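Long-range contact in putative invasin (Yersinia pseudotuberculosis IP 31758, PDB 5N40), which is a bacterial surface adhesin of the invasin family that probably attaches the bacterium to host cells through a C-type lectin-like domain at its C-terminal end: residues Trp305-Ser313 with His322-Gly330. The protein carries 1 engineered substitution. Numbering follows the deposited sequence.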
loop_
_atom_site.group_PDB
_atom_site.type_symbol
_atom_site.label_atom_id
_atom_site.label_comp_id
_atom_site.label_asym_id
_atom_site.label_seq_id
_atom_site.Cartn_x
_atom_site.Cartn_y
_atom_site.Cartn_z
ATOM N N TRP A 305 -26.070 3.583 6.201
ATOM C CA TRP A 305 -27.241 2.721 6.367
ATOM C C TRP A 305 -27.851 2.373 5.007
ATOM O O TRP A 305 -27.846 3.205 4.096
ATOM C CB TRP A 305 -28.301 3.388 7.241
ATOM C CG TRP A 305 -27.873 3.627 8.643
ATOM C CD1 TRP A 305 -26.609 3.542 9.139
ATOM C CD2 TRP A 305 -28.711 4.011 9.741
ATOM N NE1 TRP A 305 -26.606 3.839 10.480
ATOM C CE2 TRP A 305 -27.884 4.136 10.873
ATOM C CE3 TRP A 305 -30.078 4.256 9.872
ATOM C CZ2 TRP A 305 -28.379 4.490 12.126
ATOM C CZ3 TRP A 305 -30.570 4.617 11.122
ATOM C CH2 TRP A 305 -29.723 4.727 12.228
ATOM N N PRO A 306 -28.375 1.155 4.837
ATOM C CA PRO A 306 -28.967 0.762 3.545
ATOM C C PRO A 306 -30.328 1.416 3.350
ATOM O O PRO A 306 -31.207 1.301 4.209
ATOM C CB PRO A 306 -29.100 -0.759 3.665
ATOM C CG PRO A 306 -29.265 -0.987 5.135
ATOM C CD PRO A 306 -28.422 0.053 5.815
ATOM N N THR A 307 -30.519 2.059 2.196
ATOM C CA THR A 307 -31.700 2.894 1.984
ATOM C C THR A 307 -32.572 2.460 0.809
ATOM O O THR A 307 -33.551 3.153 0.500
ATOM C CB THR A 307 -31.287 4.356 1.784
ATOM O OG1 THR A 307 -30.409 4.459 0.659
ATOM C CG2 THR A 307 -30.614 4.909 3.031
ATOM N N MET A 308 -32.267 1.345 0.143
ATOM C CA MET A 308 -33.108 0.930 -0.980
ATOM C C MET A 308 -34.496 0.491 -0.524
ATOM O O MET A 308 -35.448 0.550 -1.311
ATOM C CB MET A 308 -32.441 -0.201 -1.766
ATOM C CG MET A 308 -31.282 0.253 -2.633
ATOM S SD MET A 308 -30.542 -1.113 -3.559
ATOM C CE MET A 308 -29.445 -0.228 -4.665
ATOM N N GLN A 309 -34.639 0.057 0.725
ATOM C CA GLN A 309 -35.917 -0.399 1.249
ATOM C C GLN A 309 -36.348 0.500 2.400
ATOM O O GLN A 309 -35.518 1.070 3.116
ATOM C CB GLN A 309 -35.851 -1.860 1.722
ATOM C CG GLN A 309 -35.237 -2.825 0.707
ATOM C CD GLN A 309 -35.912 -2.770 -0.661
ATOM O OE1 GLN A 309 -37.046 -2.302 -0.796
ATOM N NE2 GLN A 309 -35.208 -3.251 -1.684
ATOM N N VAL A 310 -37.663 0.618 2.571
ATOM C CA VAL A 310 -38.202 1.603 3.500
ATOM C C VAL A 310 -37.969 1.167 4.943
ATOM O O VAL A 310 -37.685 0.000 5.244
ATOM C CB VAL A 310 -39.696 1.839 3.221
ATOM C CG1 VAL A 310 -39.883 2.272 1.777
ATOM C CG2 VAL A 310 -40.517 0.579 3.525
ATOM N N TYR A 311 -38.101 2.138 5.847
ATOM C CA TYR A 311 -37.970 1.945 7.283
ATOM C C TYR A 311 -39.335 2.085 7.943
ATOM O O TYR A 311 -40.109 2.984 7.600
ATOM C CB TYR A 311 -36.989 2.968 7.879
ATOM C CG TYR A 311 -35.536 2.625 7.608
ATOM C CD1 TYR A 311 -35.028 2.611 6.317
ATOM C CD2 TYR A 311 -34.675 2.313 8.652
ATOM C CE1 TYR A 311 -33.698 2.271 6.070
ATOM C CE2 TYR A 311 -33.345 1.983 8.415
ATOM C CZ TYR A 311 -32.865 1.970 7.128
ATOM O OH TYR A 311 -31.535 1.632 6.901
ATOM N N ARG A 312 -39.632 1.195 8.885
ATOM C CA ARG A 312 -40.939 1.201 9.529
ATOM C C ARG A 312 -41.029 2.312 10.569
ATOM O O ARG A 312 -40.042 2.673 11.217
ATOM C CB ARG A 312 -41.228 -0.152 10.192
ATOM C CG ARG A 312 -41.431 -1.284 9.195
ATOM C CD ARG A 312 -42.095 -2.506 9.829
ATOM N NE ARG A 312 -42.590 -3.424 8.805
ATOM C CZ ARG A 312 -43.721 -3.254 8.125
ATOM N NH1 ARG A 312 -44.495 -2.198 8.358
ATOM N NH2 ARG A 312 -44.083 -4.141 7.209
ATOM N N SER A 313 -42.233 2.862 10.716
ATOM C CA SER A 313 -42.525 3.832 11.759
ATOM C C SER A 313 -43.669 3.321 12.619
ATOM O O SER A 313 -44.355 2.353 12.280
ATOM C CB SER A 313 -42.883 5.206 11.173
ATOM O OG SER A 313 -44.288 5.340 10.998
ATOM N N HIS A 322 -49.382 1.246 9.100
ATOM C CA HIS A 322 -48.527 2.298 9.626
ATOM C C HIS A 322 -47.622 2.835 8.529
ATOM O O HIS A 322 -47.169 2.094 7.651
ATOM C CB HIS A 322 -47.673 1.795 10.794
ATOM C CG HIS A 322 -48.463 1.411 12.005
ATOM N ND1 HIS A 322 -49.238 0.273 12.061
ATOM C CD2 HIS A 322 -48.588 2.009 13.214
ATOM C CE1 HIS A 322 -49.809 0.188 13.249
ATOM N NE2 HIS A 322 -49.429 1.228 13.968
ATOM N N PHE A 323 -47.353 4.137 8.595
ATOM C CA PHE A 323 -46.456 4.763 7.638
ATOM C C PHE A 323 -45.082 4.110 7.688
ATOM O O PHE A 323 -44.599 3.729 8.754
ATOM C CB PHE A 323 -46.300 6.252 7.935
ATOM C CG PHE A 323 -47.539 7.063 7.677
ATOM C CD1 PHE A 323 -47.923 7.373 6.383
ATOM C CD2 PHE A 323 -48.299 7.538 8.730
ATOM C CE1 PHE A 323 -49.058 8.128 6.142
ATOM C CE2 PHE A 323 -49.434 8.294 8.494
ATOM C CZ PHE A 323 -49.809 8.588 7.199
ATOM N N TYR A 324 -44.456 4.005 6.522
ATOM C CA TYR A 324 -43.042 3.703 6.406
ATOM C C TYR A 324 -42.372 4.881 5.711
ATOM O O TYR A 324 -43.031 5.699 5.064
ATOM C CB TYR A 324 -42.818 2.388 5.645
ATOM C CG TYR A 324 -43.609 2.234 4.357
ATOM C CD1 TYR A 324 -43.206 2.872 3.190
ATOM C CD2 TYR A 324 -44.741 1.425 4.301
ATOM C CE1 TYR A 324 -43.912 2.721 2.010
ATOM C CE2 TYR A 324 -45.451 1.269 3.125
ATOM C CZ TYR A 324 -45.030 1.918 1.983
ATOM O OH TYR A 324 -45.728 1.775 0.802
ATOM N N VAL A 325 -41.054 4.988 5.863
ATOM C CA VAL A 325 -40.313 6.142 5.369
ATOM C C VAL A 325 -39.191 5.675 4.448
ATOM O O VAL A 325 -38.436 4.756 4.788
ATOM C CB VAL A 325 -39.747 6.985 6.524
ATOM C CG1 VAL A 325 -39.080 8.239 5.979
ATOM C CG2 VAL A 325 -40.850 7.356 7.519
ATOM N N TYR A 326 -39.086 6.320 3.288
ATOM C CA TYR A 326 -37.949 6.185 2.381
ATOM C C TYR A 326 -36.819 7.052 2.920
ATOM O O TYR A 326 -36.853 8.280 2.796
ATOM C CB TYR A 326 -38.328 6.630 0.972
ATOM C CG TYR A 326 -39.431 5.838 0.301
ATOM C CD1 TYR A 326 -40.752 5.967 0.705
ATOM C CD2 TYR A 326 -39.153 4.991 -0.765
ATOM C CE1 TYR A 326 -41.765 5.256 0.079
ATOM C CE2 TYR A 326 -40.156 4.278 -1.398
ATOM C CZ TYR A 326 -41.459 4.415 -0.972
ATOM O OH TYR A 326 -42.459 3.707 -1.598
ATOM N N MET A 327 -35.801 6.430 3.514
ATOM C CA MET A 327 -34.737 7.220 4.120
ATOM C C MET A 327 -33.729 7.741 3.102
ATOM O O MET A 327 -32.792 8.453 3.485
ATOM C CB MET A 327 -34.042 6.396 5.211
ATOM C CG MET A 327 -34.948 6.101 6.398
ATOM S SD MET A 327 -35.584 7.598 7.189
ATOM C CE MET A 327 -34.107 8.270 7.931
ATOM N N ASN A 328 -33.913 7.438 1.818
ATOM C CA ASN A 328 -33.114 8.050 0.766
ATOM C C ASN A 328 -33.678 9.385 0.297
ATOM O O ASN A 328 -32.916 10.227 -0.197
ATOM C CB ASN A 328 -33.003 7.101 -0.432
ATOM C CG ASN A 328 -34.360 6.604 -0.918
ATOM O OD1 ASN A 328 -35.192 6.140 -0.131
ATOM N ND2 ASN A 328 -34.588 6.706 -2.223
ATOM N N THR A 329 -34.984 9.611 0.469
ATOM C CA THR A 329 -35.627 10.827 -0.017
ATOM C C THR A 329 -36.475 11.554 1.019
ATOM O O THR A 329 -36.853 12.702 0.764
ATOM C CB THR A 329 -36.528 10.516 -1.224
ATOM O OG1 THR A 329 -37.485 9.514 -0.860
ATOM C CG2 THR A 329 -35.709 10.039 -2.414
ATOM N N GLY A 330 -36.808 10.934 2.150
ATOM C CA GLY A 330 -37.696 11.538 3.123
ATOM C C GLY A 330 -39.173 11.347 2.846
ATOM O O GLY A 330 -40.004 11.813 3.639
HETATM O O HOH W 1 -34.929 3.684 2.963
HETATM O O HOH W 2 -44.281 0.820 9.099
HETATM O O HOH W 3 -46.700 -0.596 6.707
#
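Val310 (chi1 -57°) sets CG1 beside its backbone N and CG2 between N and the carbonyl carbon, so that its two methyls meet two tyrosines at the end of the antiparallel pair 311-313 and 322-325 of the C-type lectin-like adhesion domain. CG1 of Val310 makes a CH-pi contact over the centre of the Tyr326 ring, 3.6 Å from its centroid. CG2 of Val310 packs obliquely on CD1 of Tyr324, 3.5 Å away. Just past the strand, Met327 (chi1 -67°) lays CG 3.5 Å from CD1 of Tyr311, and bends at chi2 and chi3 bring SD into an oblique Met-aromatic contact with that ring; Ile299 and Leu287 of two helices pack against Met327. The Tyr311 hydroxyl donates to Pro306 O, fixing the far end of the ring to the loop before the strand. Tyr311 and Val325 form the hydrogen-bonded pair, Tyr311 N to Val325 O nearly straight (N-H...O 172°) and Val325 N to Tyr311 O, both 2.8 Å. Beyond them, Arg312 NE bonds to Phe270 O, and NH2 to Gly340 O and Gly344 O. Where the segments continue as loops, a water accepts from Met327 N-H and lies 2.9 Å from Thr307 O and 2.7 Å from Gln309 O. At the opposite end, Phe323 O takes Ser313 N in its carbonyl plane and Ser313 OG from above that plane at 2.8 Å.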